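Local coordinates for ABC transporter substrate binding protein (Ribose) (Agrobacterium vitis S4, PDB 4WT7) that binds D-allitol between its two lobes and probably serves as the sugar-capturing periplasmic subunit of an ABC transporter, at residues Thr42-Asp47 with Ser224-Pro229; Ala168-Gln173 with Val271-Ala276. All coordinates share one frame; numbering follows the deposited sequence.

Contact 1 (Thr42-Asp47 with Ser224-Pro229); sequences TDHFFD and SAWDIP. With X9X (D-allitol), chain C.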
loop_
_atom_site.group_PDB
_atom_site.type_symbol
_atom_site.label_atom_id
_atom_site.label_comp_id
_atom_site.label_asym_id
_atom_site.label_seq_id
_atom_site.Cartn_x
_atom_site.Cartn_y
_atom_site.Cartn_z
ATOM N N THR A 42 9.582 -7.388 0.888
ATOM C CA THR A 42 9.624 -6.834 2.230
ATOM C C THR A 42 10.515 -5.580 2.306
ATOM O O THR A 42 11.101 -5.335 3.348
ATOM C CB THR A 42 10.290 -7.818 3.207
ATOM O OG1 THR A 42 11.547 -8.244 2.645
ATOM C CG2 THR A 42 9.407 -9.005 3.460
ATOM N N ASP A 43 10.642 -4.825 1.215
ATOM C CA ASP A 43 11.719 -3.848 1.112
ATOM C C ASP A 43 11.362 -2.483 1.689
ATOM O O ASP A 43 12.155 -1.546 1.580
ATOM C CB ASP A 43 12.126 -3.665 -0.354
ATOM C CG ASP A 43 11.276 -2.631 -1.056
ATOM O OD1 ASP A 43 10.043 -2.719 -0.935
ATOM O OD2 ASP A 43 11.846 -1.694 -1.693
ATOM N N HIS A 44 10.169 -2.341 2.260
ATOM C CA HIS A 44 9.842 -1.136 3.015
ATOM C C HIS A 44 8.772 -1.398 4.052
ATOM O O HIS A 44 8.271 -2.508 4.163
ATOM C CB HIS A 44 9.380 -0.020 2.086
ATOM C CG HIS A 44 8.121 -0.331 1.349
ATOM N ND1 HIS A 44 8.108 -1.103 0.202
ATOM C CD2 HIS A 44 6.838 0.046 1.551
ATOM C CE1 HIS A 44 6.867 -1.202 -0.248
ATOM N NE2 HIS A 44 6.083 -0.502 0.548
ATOM N N PHE A 45 8.402 -0.342 4.764
ATOM C CA PHE A 45 7.664 -0.435 6.030
ATOM C C PHE A 45 6.397 -1.261 5.954
ATOM O O PHE A 45 6.224 -2.204 6.723
ATOM C CB PHE A 45 7.313 0.971 6.508
ATOM C CG PHE A 45 6.429 1.002 7.700
ATOM C CD1 PHE A 45 6.935 0.708 8.967
ATOM C CD2 PHE A 45 5.097 1.353 7.572
ATOM C CE1 PHE A 45 6.098 0.773 10.083
ATOM C CE2 PHE A 45 4.268 1.417 8.677
ATOM C CZ PHE A 45 4.760 1.116 9.927
ATOM N N PHE A 46 5.505 -0.916 5.040
ATOM C CA PHE A 46 4.210 -1.568 5.010
ATOM C C PHE A 46 4.398 -3.082 4.806
ATOM O O PHE A 46 3.835 -3.919 5.558
ATOM C CB PHE A 46 3.338 -0.971 3.914
ATOM C CG PHE A 46 1.987 -1.599 3.811
ATOM C CD1 PHE A 46 1.801 -2.746 3.069
ATOM C CD2 PHE A 46 0.900 -1.036 4.449
ATOM C CE1 PHE A 46 0.560 -3.324 2.968
ATOM C CE2 PHE A 46 -0.353 -1.609 4.356
ATOM C CZ PHE A 46 -0.522 -2.760 3.621
ATOM N N ASP A 47 5.215 -3.436 3.821
ATOM C CA ASP A 47 5.339 -4.821 3.416
ATOM C C ASP A 47 5.993 -5.677 4.487
ATOM O O ASP A 47 5.531 -6.775 4.763
ATOM C CB ASP A 47 6.147 -4.940 2.120
ATOM C CG ASP A 47 5.549 -4.169 0.973
ATOM O OD1 ASP A 47 4.564 -3.412 1.150
ATOM O OD2 ASP A 47 6.093 -4.316 -0.141
ATOM N N SER A 224 1.194 10.450 -4.666
ATOM C CA SER A 224 1.656 9.084 -4.824
ATOM C C SER A 224 0.684 8.186 -4.086
ATOM O O SER A 224 0.035 8.625 -3.141
ATOM C CB SER A 224 3.037 8.957 -4.195
ATOM O OG SER A 224 3.891 9.937 -4.755
ATOM N N ALA A 225 0.643 6.915 -4.464
ATOM C CA ALA A 225 -0.352 5.989 -3.918
ATOM C C ALA A 225 0.128 5.361 -2.606
ATOM O O ALA A 225 -0.661 4.758 -1.860
ATOM C CB ALA A 225 -0.683 4.903 -4.956
ATOM N N TRP A 226 1.429 5.507 -2.344
ATOM C CA TRP A 226 2.059 5.058 -1.122
ATOM C C TRP A 226 3.206 6.030 -0.846
ATOM O O TRP A 226 3.558 6.810 -1.707
ATOM C CB TRP A 226 2.543 3.612 -1.225
ATOM C CG TRP A 226 3.499 3.375 -2.340
ATOM C CD1 TRP A 226 3.278 3.586 -3.678
ATOM C CD2 TRP A 226 4.811 2.849 -2.231
ATOM N NE1 TRP A 226 4.395 3.252 -4.408
ATOM C CE2 TRP A 226 5.350 2.784 -3.547
ATOM C CE3 TRP A 226 5.588 2.414 -1.174
ATOM C CZ2 TRP A 226 6.650 2.325 -3.799
ATOM C CZ3 TRP A 226 6.862 1.952 -1.425
ATOM C CH2 TRP A 226 7.383 1.916 -2.720
ATOM N N ASP A 227 3.824 5.952 0.318
ATOM C CA ASP A 227 4.553 7.119 0.818
ATOM C C ASP A 227 6.085 7.120 0.656
ATOM O O ASP A 227 6.723 8.120 0.935
ATOM C CB ASP A 227 4.085 7.476 2.235
ATOM C CG ASP A 227 4.571 6.503 3.316
ATOM O OD1 ASP A 227 5.239 5.494 2.988
ATOM O OD2 ASP A 227 4.260 6.789 4.505
ATOM N N ILE A 228 6.662 6.029 0.153
ATOM C CA ILE A 228 8.092 6.003 -0.090
ATOM C C ILE A 228 8.500 6.869 -1.291
ATOM O O ILE A 228 9.507 7.599 -1.199
ATOM C CB ILE A 228 8.602 4.543 -0.170
ATOM C CG1 ILE A 228 8.224 3.805 1.130
ATOM C CG2 ILE A 228 10.090 4.486 -0.370
ATOM C CD1 ILE A 228 8.593 4.567 2.438
ATOM N N PRO A 229 7.725 6.844 -2.395
ATOM C CA PRO A 229 8.008 7.845 -3.448
ATOM C C PRO A 229 7.769 9.265 -2.906
ATOM O O PRO A 229 8.516 10.225 -3.227
ATOM C CB PRO A 229 6.997 7.522 -4.536
ATOM C CG PRO A 229 6.628 6.070 -4.289
ATOM C CD PRO A 229 6.745 5.832 -2.822
HETATM O OAA X9X C . 2.391 -1.877 -4.149
HETATM C CAG X9X C . 3.100 -0.845 -3.564
HETATM C CAI X9X C . 2.628 -0.311 -2.251
HETATM O OAC X9X C . 1.440 0.432 -2.381
HETATM C CAK X9X C . 2.565 -1.394 -1.214
HETATM O OAE X9X C . 3.806 -1.988 -1.226
HETATM C CAL X9X C . 2.380 -0.821 0.193
HETATM O OAF X9X C . 3.371 0.096 0.500
HETATM C CAJ X9X C . 1.006 -0.283 0.541
HETATM O OAD X9X C . 0.778 1.009 0.095
HETATM C CAH X9X C . -0.162 -1.174 0.172
HETATM O OAB X9X C . -1.298 -1.056 1.001
#
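The imidazole of H44 lies against the rim of the W226 indole: CZ3 of W226 sits over the middle of the histidine ring, 3.2 Å from H44 NE2. The two ring planes are inclined at 42°, with H44 and the six-membered ring 4.5 Å apart at their centroids. CG1 of I228 touches H44 CD2 obliquely, 4.0 Å away. H44 turns CG between its own backbone N and carbonyl carbon (chi1 63°), which sends the ring from the N-cap of helix 45-60 across the cleft. There ND1 donates to D43 OD1 (2.8 Å), meeting the carboxylate from above its plane, and NE2 is hydrogen-bonded to OAF of D-allitol (2.8 Å, 167°). D47 OD1 accepts from the sugar's OAE at 2.9 Å, while OD2 forms a salt bridge with R72. W226 puts one indole face on the sugar carbon CAI and carries P229 CD on the other; its NE1 bonds D193. The F46 ring faces the OAB end of the sugar, with CZ 3.2 Å from OAB. The D43 carboxylate would favour a proton on ND1 and steady the ring, the charge on H44 remaining open, and the polyol is held by directed bonds between two aromatic faces.

Contact 2 (Ala168-Gln173 with Val271-Ala276); sequences AIRYDQ and VAQQPA. With X9X (D-allitol), chain C.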
loop_
_atom_site.group_PDB
_atom_site.type_symbol
_atom_site.label_atom_id
_atom_site.label_comp_id
_atom_site.label_asym_id
_atom_site.label_seq_id
_atom_site.Cartn_x
_atom_site.Cartn_y
_atom_site.Cartn_z
ATOM N N ALA A 168 -4.534 1.089 -7.396
ATOM C CA ALA A 168 -5.490 1.396 -8.451
ATOM C C ALA A 168 -6.650 2.161 -7.844
ATOM O O ALA A 168 -7.124 3.155 -8.380
ATOM C CB ALA A 168 -6.009 0.115 -9.094
ATOM N N ILE A 169 -7.136 1.682 -6.710
ATOM C CA ILE A 169 -8.301 2.341 -6.108
ATOM C C ILE A 169 -7.934 3.764 -5.687
ATOM O O ILE A 169 -8.724 4.707 -5.867
ATOM C CB ILE A 169 -8.863 1.515 -4.917
ATOM C CG1 ILE A 169 -9.305 0.117 -5.398
ATOM C CG2 ILE A 169 -10.016 2.249 -4.192
ATOM C CD1 ILE A 169 -9.645 -0.837 -4.170
ATOM N N ARG A 170 -6.751 3.931 -5.101
ATOM C CA ARG A 170 -6.355 5.249 -4.635
ATOM C C ARG A 170 -6.255 6.200 -5.824
ATOM O O ARG A 170 -6.716 7.334 -5.751
ATOM C CB ARG A 170 -5.018 5.193 -3.875
ATOM C CG ARG A 170 -5.115 4.540 -2.484
ATOM C CD ARG A 170 -3.792 3.994 -1.995
ATOM N NE ARG A 170 -3.980 2.960 -0.984
ATOM C CZ ARG A 170 -3.014 2.177 -0.501
ATOM N NH1 ARG A 170 -1.753 2.297 -0.905
ATOM N NH2 ARG A 170 -3.318 1.251 0.359
ATOM N N TYR A 171 -5.690 5.724 -6.937
ATOM C CA TYR A 171 -5.559 6.569 -8.109
ATOM C C TYR A 171 -6.936 6.916 -8.665
ATOM O O TYR A 171 -7.233 8.100 -8.920
ATOM C CB TYR A 171 -4.685 5.908 -9.171
ATOM C CG TYR A 171 -4.646 6.712 -10.435
ATOM C CD1 TYR A 171 -3.897 7.886 -10.520
ATOM C CD2 TYR A 171 -5.392 6.338 -11.530
ATOM C CE1 TYR A 171 -3.874 8.624 -11.688
ATOM C CE2 TYR A 171 -5.366 7.078 -12.711
ATOM C CZ TYR A 171 -4.592 8.217 -12.783
ATOM O OH TYR A 171 -4.595 8.955 -13.957
ATOM N N ASP A 172 -7.789 5.909 -8.825
ATOM C CA ASP A 172 -9.148 6.138 -9.309
ATOM C C ASP A 172 -9.884 7.201 -8.495
ATOM O O ASP A 172 -10.630 8.038 -9.019
ATOM C CB ASP A 172 -9.951 4.823 -9.294
ATOM C CG ASP A 172 -9.552 3.898 -10.407
ATOM O OD1 ASP A 172 -8.777 4.320 -11.298
ATOM O OD2 ASP A 172 -9.986 2.738 -10.416
ATOM N N GLN A 173 -9.659 7.192 -7.189
ATOM C CA GLN A 173 -10.339 8.154 -6.342
ATOM C C GLN A 173 -9.792 9.563 -6.530
ATOM O O GLN A 173 -10.548 10.531 -6.459
ATOM C CB GLN A 173 -10.267 7.715 -4.898
ATOM C CG GLN A 173 -11.067 6.450 -4.648
ATOM C CD GLN A 173 -12.560 6.653 -4.949
ATOM O OE1 GLN A 173 -13.044 6.417 -6.068
ATOM N NE2 GLN A 173 -13.276 7.131 -3.949
ATOM N N VAL A 271 -1.855 9.222 4.566
ATOM C CA VAL A 271 -2.872 8.398 5.234
ATOM C C VAL A 271 -2.216 7.147 5.834
ATOM O O VAL A 271 -1.737 6.249 5.124
ATOM C CB VAL A 271 -4.028 8.001 4.282
ATOM C CG1 VAL A 271 -5.076 7.215 5.062
ATOM C CG2 VAL A 271 -4.667 9.259 3.625
ATOM N N ALA A 272 -2.203 7.085 7.153
ATOM C CA ALA A 272 -1.560 5.971 7.817
ATOM C C ALA A 272 -2.436 4.734 7.700
ATOM O O ALA A 272 -3.670 4.786 7.918
ATOM C CB ALA A 272 -1.287 6.286 9.249
ATOM N N GLN A 273 -1.774 3.647 7.354
ATOM C CA GLN A 273 -2.352 2.316 7.424
ATOM C C GLN A 273 -1.838 1.569 8.626
ATOM O O GLN A 273 -0.965 2.066 9.363
ATOM C CB GLN A 273 -1.963 1.542 6.178
ATOM C CG GLN A 273 -2.559 2.107 4.933
ATOM C CD GLN A 273 -2.576 1.086 3.782
ATOM O OE1 GLN A 273 -3.498 0.288 3.671
ATOM N NE2 GLN A 273 -1.538 1.097 2.960
ATOM N N GLN A 274 -2.366 0.358 8.806
ATOM C CA GLN A 274 -2.046 -0.502 9.945
ATOM C C GLN A 274 -1.634 -1.890 9.433
ATOM O O GLN A 274 -2.408 -2.858 9.512
ATOM C CB GLN A 274 -3.254 -0.610 10.852
ATOM C CG GLN A 274 -3.751 0.736 11.346
ATOM C CD GLN A 274 -4.737 0.615 12.523
ATOM O OE1 GLN A 274 -4.323 0.366 13.662
ATOM N NE2 GLN A 274 -6.033 0.840 12.262
ATOM N N PRO A 275 -0.428 -1.980 8.877
ATOM C CA PRO A 275 0.019 -3.227 8.253
ATOM C C PRO A 275 0.170 -4.382 9.251
ATOM O O PRO A 275 -0.187 -5.521 8.945
ATOM C CB PRO A 275 1.348 -2.835 7.602
ATOM C CG PRO A 275 1.754 -1.506 8.296
ATOM C CD PRO A 275 0.449 -0.843 8.528
ATOM N N ALA A 276 0.673 -4.128 10.440
ATOM C CA ALA A 276 0.741 -5.241 11.378
ATOM C C ALA A 276 -0.691 -5.759 11.673
ATOM O O ALA A 276 -0.932 -6.973 11.669
ATOM C CB ALA A 276 1.494 -4.858 12.625
HETATM O OAA X9X C . 2.391 -1.877 -4.149
HETATM C CAG X9X C . 3.100 -0.845 -3.564
HETATM C CAI X9X C . 2.628 -0.311 -2.251
HETATM O OAC X9X C . 1.440 0.432 -2.381
HETATM C CAK X9X C . 2.565 -1.394 -1.214
HETATM O OAE X9X C . 3.806 -1.988 -1.226
HETATM C CAL X9X C . 2.380 -0.821 0.193
HETATM O OAF X9X C . 3.371 0.096 0.500
HETATM C CAJ X9X C . 1.006 -0.283 0.541
HETATM O OAD X9X C . 0.778 1.009 0.095
HETATM C CAH X9X C . -0.162 -1.174 0.172
HETATM O OAB X9X C . -1.298 -1.056 1.001
#
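R170 and Q273 meet through their terminal guanidinium and amide groups, for the two backbones stay well apart: their nearest CA atoms, those of R170 and V271, are 10.9 Å from each other. Segment 168-173 is a run of helix 165-178, held by i to i+4 bonds such as D172 N to A168 O. Segment 271-276 leaves strand 267-272, passes through Q273 and reaches helix 275-290 after Q274, its N-cap. Q273 therefore sits where the chain passes out of a strand of one lobe toward the other. The R170 chain is extended from CG to NE and Q273 beyond CG, which carries their end groups across the gap between the backbones. The two side chains approach from opposite directions, with guanidinium and amide planes nearly perpendicular, at 85°. R170 NH2 and Q273 NE2 approach to 3.2 Å, but both are donors, and what brings them together is the allitol hydroxyl OAB. Q273 NE2 donates to OAB at 2.9 Å (170°). R170 NH2 donates to the same oxygen, OAB, at 3.1 Å. The other arm of the guanidinium, NH1, reaches OAD at 3.0 Å (161°), where the oxygen lies at the guanidinium edge, in its plane. Protein partners fix both groups: R170 NE bonds N134 and NH1 also bonds the A225 carbonyl, whereas Q273 NE2 also bonds D251, itself a ligand of the sugar. The D251 carboxylate, an acceptor, sets the amide's orientation, with N-H groups toward D251 and OAB; S132, bonded to OE1, is compatible with it. The arginine thus spans two hydroxyls of the polyol as a bidentate donor, and its positive charge would be expected to polarise them, making them better donors to any acceptor they meet.

How the contacts relate
The chain enters contact 1 at 42-47, after strand 34-39 of the parallel N-terminal sheet, and enters contact 2 at 168-173, on helix 165-178 of the other lobe. It then closes contact 1 at 224-229, following strand 221-224, and contact 2 at 271-276, on the way back from strand 267-272. The segments alternate, so the two loops cross rather than nest. Contact 1 joins lobe to lobe across the cleft, while contact 2 joins a helix to a crossover connection. They meet directly at A225 and R170, and where F46 packs on Q273 and P275, with D-allitol shared by both.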